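Local structure of beta-1,4-exocellulase (Thermobifida fusca, 4AVO) at residues Thr76-Ile81 against Arg128-Ile133; Val3-Glu8 against Tyr181-Ala186. The protein probably hydrolyses the beta-1,4-glycosidic bonds of cellulose as a family 6 cellobiohydrolase, of which this chain is the catalytic domain. The protein carries 1 engineered substitution. One frame throughout, in Å; residues are numbered along the deposited sequence.

Both contacts involve the mostly parallel beta-sheet at the heart of the catalytic domain, and their centres lie about 8 Å apart. Interaction 1 pairs two neighbouring strands, 75-81 and 127-133; interaction 2 sets the N-terminal loop, ahead of strand 11-12, against strand 180-185, the next one along from 127-133. Along the chain interaction 1 is nested within the long loop that interaction 2 closes. The two meet directly: Tyr181 N lies 2.7 Å from Ile129 O, a probable strand-to-strand hydrogen bond, and they touch again at Thr76 and Pro6. The start of the chain, which also carries the calcium ligand Asp4, thus meets three successive strands of the barrel.

Interaction 1 (Thr76-Ile81 against Arg128-Ile133); sequences TIQVVI and RIVAII
Val130 overlaps two side chains of the neighbouring strand: its CG2 meets Thr76 CG2 at 3.6 Å, while its CB and CG1 lie alongside Gln78 CG. Thr76 has its methyl anti to the backbone N, which sends CG2 to Val130 and leaves OG1 near Arg128 CD and hydrogen-bonded to Pro6 O. Arg128 runs out extended to NE, and its NH1 binds Pro6 O and Glu8 O. Five backbone hydrogen bonds join the strands, from Ile77 N to Arg128 O at one end to Ile81 N and Ile132 O at the other; the straightest is Val79 N to Val130 O, 2.8 Å long and 171° at the hydrogen. This is the in-register parallel pairing of adjacent strands in the family 6 distorted alpha/beta barrel, with helix 103-119 in the crossover between them. On the helix-covered face, Ile77 CG2 reaches Ile129 CG1 at 4.0 Å, and Val79 CG2 lies beside Ile129 CG2. Further along, Ile81 CG1 is 3.9 Å from Ile133 CD1, beneath helices 103-119 and 162-175. On the other face, Gln78 NE2 is buried with no polar partner in the model, and Val80 approaches Trp39, a predicted substrate-binding residue.

Interaction 2 (Val3-Glu8 against Tyr181-Ala186); sequences VDNPFE and YNYIDA. With CA (calcium ion), chain C.
Pro6 sets its ring against the face of Tyr181, a CH-pi contact in which CB stands 3.7 Å from the ring centroid and 11° off its normal. CG of the same proline reaches Tyr181 CD2, also at 3.7 Å. Its CG and CD extend to Tyr183 as well: CD touches OH at 3.3 Å, and CG lies at the edge of that phenol, close to its plane. Tyr183 OH also lies at the edge of the Phe7 ring. Both tyrosines rise from strand 180-185, two positions apart, on the same face of the family 6 barrel sheet, and the N-terminal loop packs over them with a type I turn from Asn5 to Glu8. Of polar contacts, a Glu8 N to Asn5 O hydrogen bond closes that turn, and Val3 N donates to Tyr181 OH over 3.0 Å at 152°, arriving near the ring plane. Val3 chi1 of -60° (to CG1) leaves CG2 between backbone N and carbonyl carbon, where it comes to 3.3 Å from Tyr181 OH. Tyr183 OH is hydrogen-bonded to Asp347. Asp4 holds the calcium ion through both its backbone O and its OD1, each at 2.4 Å, and four waters plus Asp281 O complete the shell.

Interaction 1 (Thr76-Ile81 against Arg128-Ile133)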
loop_
_atom_site.group_PDB
_atom_site.type_symbol
_atom_site.label_atom_id
_atom_site.label_comp_id
_atom_site.label_asym_id
_atom_site.label_seq_id
_atom_site.Cartn_x
_atom_site.Cartn_y
_atom_site.Cartn_z
ATOM N N THR A 76 -14.372 -7.055 -10.280
ATOM C CA THR A 76 -13.548 -7.083 -9.096
ATOM C C THR A 76 -13.512 -5.724 -8.413
ATOM O O THR A 76 -13.195 -4.702 -9.034
ATOM C CB THR A 76 -12.133 -7.567 -9.430
ATOM O OG1 THR A 76 -12.218 -8.897 -9.961
ATOM C CG2 THR A 76 -11.254 -7.579 -8.177
ATOM N N ILE A 77 -13.861 -5.735 -7.133
ATOM C CA ILE A 77 -13.735 -4.562 -6.277
ATOM C C ILE A 77 -12.654 -4.831 -5.230
ATOM O O ILE A 77 -12.584 -5.925 -4.679
ATOM C CB ILE A 77 -15.092 -4.178 -5.606
ATOM C CG1 ILE A 77 -14.943 -2.935 -4.712
ATOM C CG2 ILE A 77 -15.697 -5.357 -4.824
ATOM C CD1 ILE A 77 -16.274 -2.381 -4.207
ATOM N N GLN A 78 -11.822 -3.829 -4.966
ATOM C CA GLN A 78 -10.810 -3.919 -3.916
ATOM C C GLN A 78 -11.263 -3.151 -2.687
ATOM O O GLN A 78 -11.662 -1.989 -2.781
ATOM C CB GLN A 78 -9.464 -3.388 -4.413
ATOM C CG GLN A 78 -8.818 -4.240 -5.492
ATOM C CD GLN A 78 -7.592 -3.589 -6.095
ATOM O OE1 GLN A 78 -7.606 -3.178 -7.255
ATOM N NE2 GLN A 78 -6.524 -3.490 -5.308
ATOM N N VAL A 79 -11.204 -3.820 -1.539
ATOM C CA VAL A 79 -11.616 -3.237 -0.264
ATOM C C VAL A 79 -10.436 -3.331 0.693
ATOM O O VAL A 79 -9.900 -4.417 0.900
ATOM C CB VAL A 79 -12.841 -3.988 0.321
ATOM C CG1 VAL A 79 -13.264 -3.404 1.671
ATOM C CG2 VAL A 79 -14.008 -3.939 -0.666
ATOM N N VAL A 80 -10.043 -2.201 1.283
ATOM C CA VAL A 80 -8.890 -2.181 2.178
ATOM C C VAL A 80 -9.346 -2.273 3.630
ATOM O O VAL A 80 -10.122 -1.445 4.107
ATOM C CB VAL A 80 -8.008 -0.926 1.982
ATOM C CG1 VAL A 80 -6.695 -1.065 2.767
ATOM C CG2 VAL A 80 -7.721 -0.701 0.492
ATOM N N ILE A 81 -8.866 -3.309 4.303
ATOM C CA ILE A 81 -9.149 -3.539 5.711
ATOM C C ILE A 81 -8.041 -2.821 6.454
ATOM O O ILE A 81 -6.876 -3.206 6.361
ATOM C CB ILE A 81 -9.149 -5.063 6.026
ATOM C CG1 ILE A 81 -10.113 -5.810 5.090
ATOM C CG2 ILE A 81 -9.447 -5.330 7.511
ATOM C CD1 ILE A 81 -11.583 -5.306 5.110
ATOM N N ARG A 128 -16.280 -10.366 -7.387
ATOM C CA ARG A 128 -15.074 -10.769 -6.673
ATOM C C ARG A 128 -14.609 -9.626 -5.784
ATOM O O ARG A 128 -14.426 -8.504 -6.249
ATOM C CB ARG A 128 -13.970 -11.135 -7.653
ATOM C CG ARG A 128 -14.359 -12.272 -8.576
ATOM C CD ARG A 128 -13.502 -12.249 -9.785
ATOM N NE ARG A 128 -13.929 -13.235 -10.775
ATOM C CZ ARG A 128 -13.231 -13.504 -11.870
ATOM N NH1 ARG A 128 -12.096 -12.862 -12.092
ATOM N NH2 ARG A 128 -13.660 -14.417 -12.733
ATOM N N ILE A 129 -14.427 -9.924 -4.505
ATOM C CA ILE A 129 -14.006 -8.918 -3.549
ATOM C C ILE A 129 -12.556 -9.196 -3.185
ATOM O O ILE A 129 -12.241 -10.230 -2.608
ATOM C CB ILE A 129 -14.889 -8.931 -2.286
ATOM C CG1 ILE A 129 -16.349 -8.655 -2.656
ATOM C CG2 ILE A 129 -14.392 -7.897 -1.264
ATOM C CD1 ILE A 129 -17.341 -9.066 -1.573
ATOM N N VAL A 130 -11.673 -8.284 -3.556
ATOM C CA VAL A 130 -10.277 -8.413 -3.176
ATOM C C VAL A 130 -10.110 -7.647 -1.873
ATOM O O VAL A 130 -10.292 -6.439 -1.838
ATOM C CB VAL A 130 -9.328 -7.887 -4.276
ATOM C CG1 VAL A 130 -7.918 -7.682 -3.730
ATOM C CG2 VAL A 130 -9.293 -8.854 -5.447
ATOM N N ALA A 131 -9.800 -8.366 -0.799
ATOM C CA ALA A 131 -9.607 -7.741 0.506
ATOM C C ALA A 131 -8.124 -7.547 0.752
ATOM O O ALA A 131 -7.368 -8.516 0.845
ATOM C CB ALA A 131 -10.238 -8.580 1.620
ATOM N N ILE A 132 -7.718 -6.282 0.818
ATOM C CA ILE A 132 -6.333 -5.913 1.091
ATOM C C ILE A 132 -6.166 -5.762 2.598
ATOM O O ILE A 132 -6.771 -4.881 3.207
ATOM C CB ILE A 132 -5.942 -4.598 0.363
ATOM C CG1 ILE A 132 -6.192 -4.707 -1.156
ATOM C CG2 ILE A 132 -4.493 -4.219 0.666
ATOM C CD1 ILE A 132 -5.322 -5.719 -1.887
ATOM N N ILE A 133 -5.346 -6.624 3.196
ATOM C CA ILE A 133 -5.299 -6.723 4.661
ATOM C C ILE A 133 -4.216 -5.887 5.346
ATOM O O ILE A 133 -3.026 -6.201 5.270
ATOM C CB ILE A 133 -5.192 -8.203 5.133
ATOM C CG1 ILE A 133 -6.161 -9.105 4.348
ATOM C CG2 ILE A 133 -5.395 -8.298 6.661
ATOM C CD1 ILE A 133 -7.647 -8.786 4.525
#

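Interaction 2 (Val3-Glu8 against Tyr181-Ala186)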
loop_
_atom_site.group_PDB
_atom_site.type_symbol
_atom_site.label_atom_id
_atom_site.label_comp_id
_atom_site.label_asym_id
_atom_site.label_seq_id
_atom_site.Cartn_x
_atom_site.Cartn_y
_atom_site.Cartn_z
ATOM N N VAL A 3 -11.058 -18.324 -8.173
ATOM C CA VAL A 3 -10.207 -18.206 -9.358
ATOM C C VAL A 3 -8.746 -17.963 -8.965
ATOM O O VAL A 3 -8.465 -17.418 -7.892
ATOM C CB VAL A 3 -10.706 -17.133 -10.368
ATOM C CG1 VAL A 3 -12.109 -17.468 -10.848
ATOM C CG2 VAL A 3 -10.658 -15.734 -9.765
ATOM N N ASP A 4 -7.831 -18.395 -9.829
ATOM C CA ASP A 4 -6.400 -18.235 -9.605
ATOM C C ASP A 4 -6.053 -16.758 -9.389
ATOM O O ASP A 4 -5.349 -16.404 -8.441
ATOM C CB ASP A 4 -5.620 -18.802 -10.802
ATOM C CG ASP A 4 -4.134 -19.017 -10.509
ATOM O OD1 ASP A 4 -3.668 -18.768 -9.374
ATOM O OD2 ASP A 4 -3.422 -19.447 -11.438
ATOM N N ASN A 5 -6.567 -15.910 -10.270
ATOM C CA ASN A 5 -6.289 -14.481 -10.249
ATOM C C ASN A 5 -7.615 -13.742 -10.386
ATOM O O ASN A 5 -8.212 -13.746 -11.462
ATOM C CB ASN A 5 -5.339 -14.131 -11.401
ATOM C CG ASN A 5 -4.957 -12.650 -11.449
ATOM O OD1 ASN A 5 -4.116 -12.251 -12.256
ATOM N ND2 ASN A 5 -5.559 -11.843 -10.598
ATOM N N PRO A 6 -8.091 -13.108 -9.299
ATOM C CA PRO A 6 -9.400 -12.435 -9.349
ATOM C C PRO A 6 -9.488 -11.233 -10.300
ATOM O O PRO A 6 -10.582 -10.826 -10.671
ATOM C CB PRO A 6 -9.643 -12.013 -7.894
ATOM C CG PRO A 6 -8.268 -11.939 -7.286
ATOM C CD PRO A 6 -7.467 -13.016 -7.965
ATOM N N PHE A 7 -8.348 -10.687 -10.708
ATOM C CA PHE A 7 -8.339 -9.576 -11.657
ATOM C C PHE A 7 -8.509 -10.065 -13.093
ATOM O O PHE A 7 -8.910 -9.304 -13.972
ATOM C CB PHE A 7 -7.063 -8.750 -11.493
ATOM C CG PHE A 7 -6.960 -8.087 -10.147
ATOM C CD1 PHE A 7 -6.380 -8.752 -9.073
ATOM C CD2 PHE A 7 -7.483 -6.812 -9.945
ATOM C CE1 PHE A 7 -6.302 -8.153 -7.820
ATOM C CE2 PHE A 7 -7.415 -6.209 -8.695
ATOM C CZ PHE A 7 -6.822 -6.876 -7.631
ATOM N N GLU A 8 -8.232 -11.348 -13.303
ATOM C CA GLU A 8 -8.249 -11.957 -14.629
ATOM C C GLU A 8 -9.672 -12.105 -15.165
ATOM O O GLU A 8 -10.540 -12.683 -14.504
ATOM C CB GLU A 8 -7.522 -13.304 -14.572
ATOM C CG GLU A 8 -7.424 -14.065 -15.878
ATOM C CD GLU A 8 -6.435 -15.221 -15.797
ATOM O OE1 GLU A 8 -6.204 -15.750 -14.686
ATOM O OE2 GLU A 8 -5.876 -15.593 -16.846
ATOM N N TYR A 181 -11.050 -12.565 -1.781
ATOM C CA TYR A 181 -9.673 -12.901 -2.114
ATOM C C TYR A 181 -8.740 -12.039 -1.267
ATOM O O TYR A 181 -8.604 -10.846 -1.523
ATOM C CB TYR A 181 -9.427 -12.630 -3.610
ATOM C CG TYR A 181 -10.260 -13.503 -4.531
ATOM C CD1 TYR A 181 -11.624 -13.252 -4.733
ATOM C CD2 TYR A 181 -9.686 -14.588 -5.190
ATOM C CE1 TYR A 181 -12.389 -14.067 -5.565
ATOM C CE2 TYR A 181 -10.437 -15.402 -6.030
ATOM C CZ TYR A 181 -11.784 -15.138 -6.215
ATOM O OH TYR A 181 -12.524 -15.953 -7.042
ATOM N N ASN A 182 -8.095 -12.643 -0.266
ATOM C CA ASN A 182 -7.237 -11.884 0.657
ATOM C C ASN A 182 -5.812 -11.705 0.168
ATOM O O ASN A 182 -5.154 -12.668 -0.211
ATOM C CB ASN A 182 -7.156 -12.558 2.026
ATOM C CG ASN A 182 -8.473 -12.579 2.756
ATOM O OD1 ASN A 182 -9.269 -11.637 2.682
ATOM N ND2 ASN A 182 -8.704 -13.659 3.491
ATOM N N TYR A 183 -5.332 -10.466 0.211
ATOM C CA TYR A 183 -3.926 -10.174 -0.027
ATOM C C TYR A 183 -3.336 -9.508 1.210
ATOM O O TYR A 183 -3.874 -8.519 1.707
ATOM C CB TYR A 183 -3.764 -9.276 -1.255
ATOM C CG TYR A 183 -4.085 -9.967 -2.567
ATOM C CD1 TYR A 183 -5.408 -10.208 -2.944
ATOM C CD2 TYR A 183 -3.067 -10.362 -3.436
ATOM C CE1 TYR A 183 -5.711 -10.832 -4.144
ATOM C CE2 TYR A 183 -3.359 -10.987 -4.646
ATOM C CZ TYR A 183 -4.685 -11.220 -4.987
ATOM O OH TYR A 183 -4.993 -11.836 -6.174
ATOM N N ILE A 184 -2.239 -10.071 1.715
ATOM C CA ILE A 184 -1.538 -9.520 2.873
ATOM C C ILE A 184 -0.613 -8.397 2.416
ATOM O O ILE A 184 0.083 -8.533 1.413
ATOM C CB ILE A 184 -0.708 -10.619 3.605
ATOM C CG1 ILE A 184 -1.637 -11.619 4.305
ATOM C CG2 ILE A 184 0.273 -9.998 4.599
ATOM C CD1 ILE A 184 -0.910 -12.808 4.950
ATOM N N ASP A 185 -0.608 -7.284 3.146
ATOM C CA ASP A 185 0.299 -6.196 2.806
ATOM C C ASP A 185 1.741 -6.601 3.109
ATOM O O ASP A 185 2.036 -7.133 4.178
ATOM C CB ASP A 185 -0.074 -4.917 3.552
ATOM C CG ASP A 185 0.843 -3.768 3.204
ATOM O OD1 ASP A 185 0.590 -3.094 2.182
ATOM O OD2 ASP A 185 1.833 -3.568 3.931
ATOM N N ALA A 186 2.640 -6.346 2.165
ATOM C CA ALA A 186 4.031 -6.773 2.304
ATOM C C ALA A 186 5.025 -5.620 2.155
ATOM O O ALA A 186 6.098 -5.790 1.565
ATOM C CB ALA A 186 4.337 -7.881 1.313
HETATM CA CA CA C . -3.291 -17.308 -7.528
HETATM O O HOH W 1 -3.902 -17.563 -4.934
HETATM O O HOH W 2 -2.006 -16.049 -9.197
HETATM O O HOH W 3 -3.175 -15.129 -6.571
HETATM O O HOH W 4 -4.587 -19.230 -6.689
#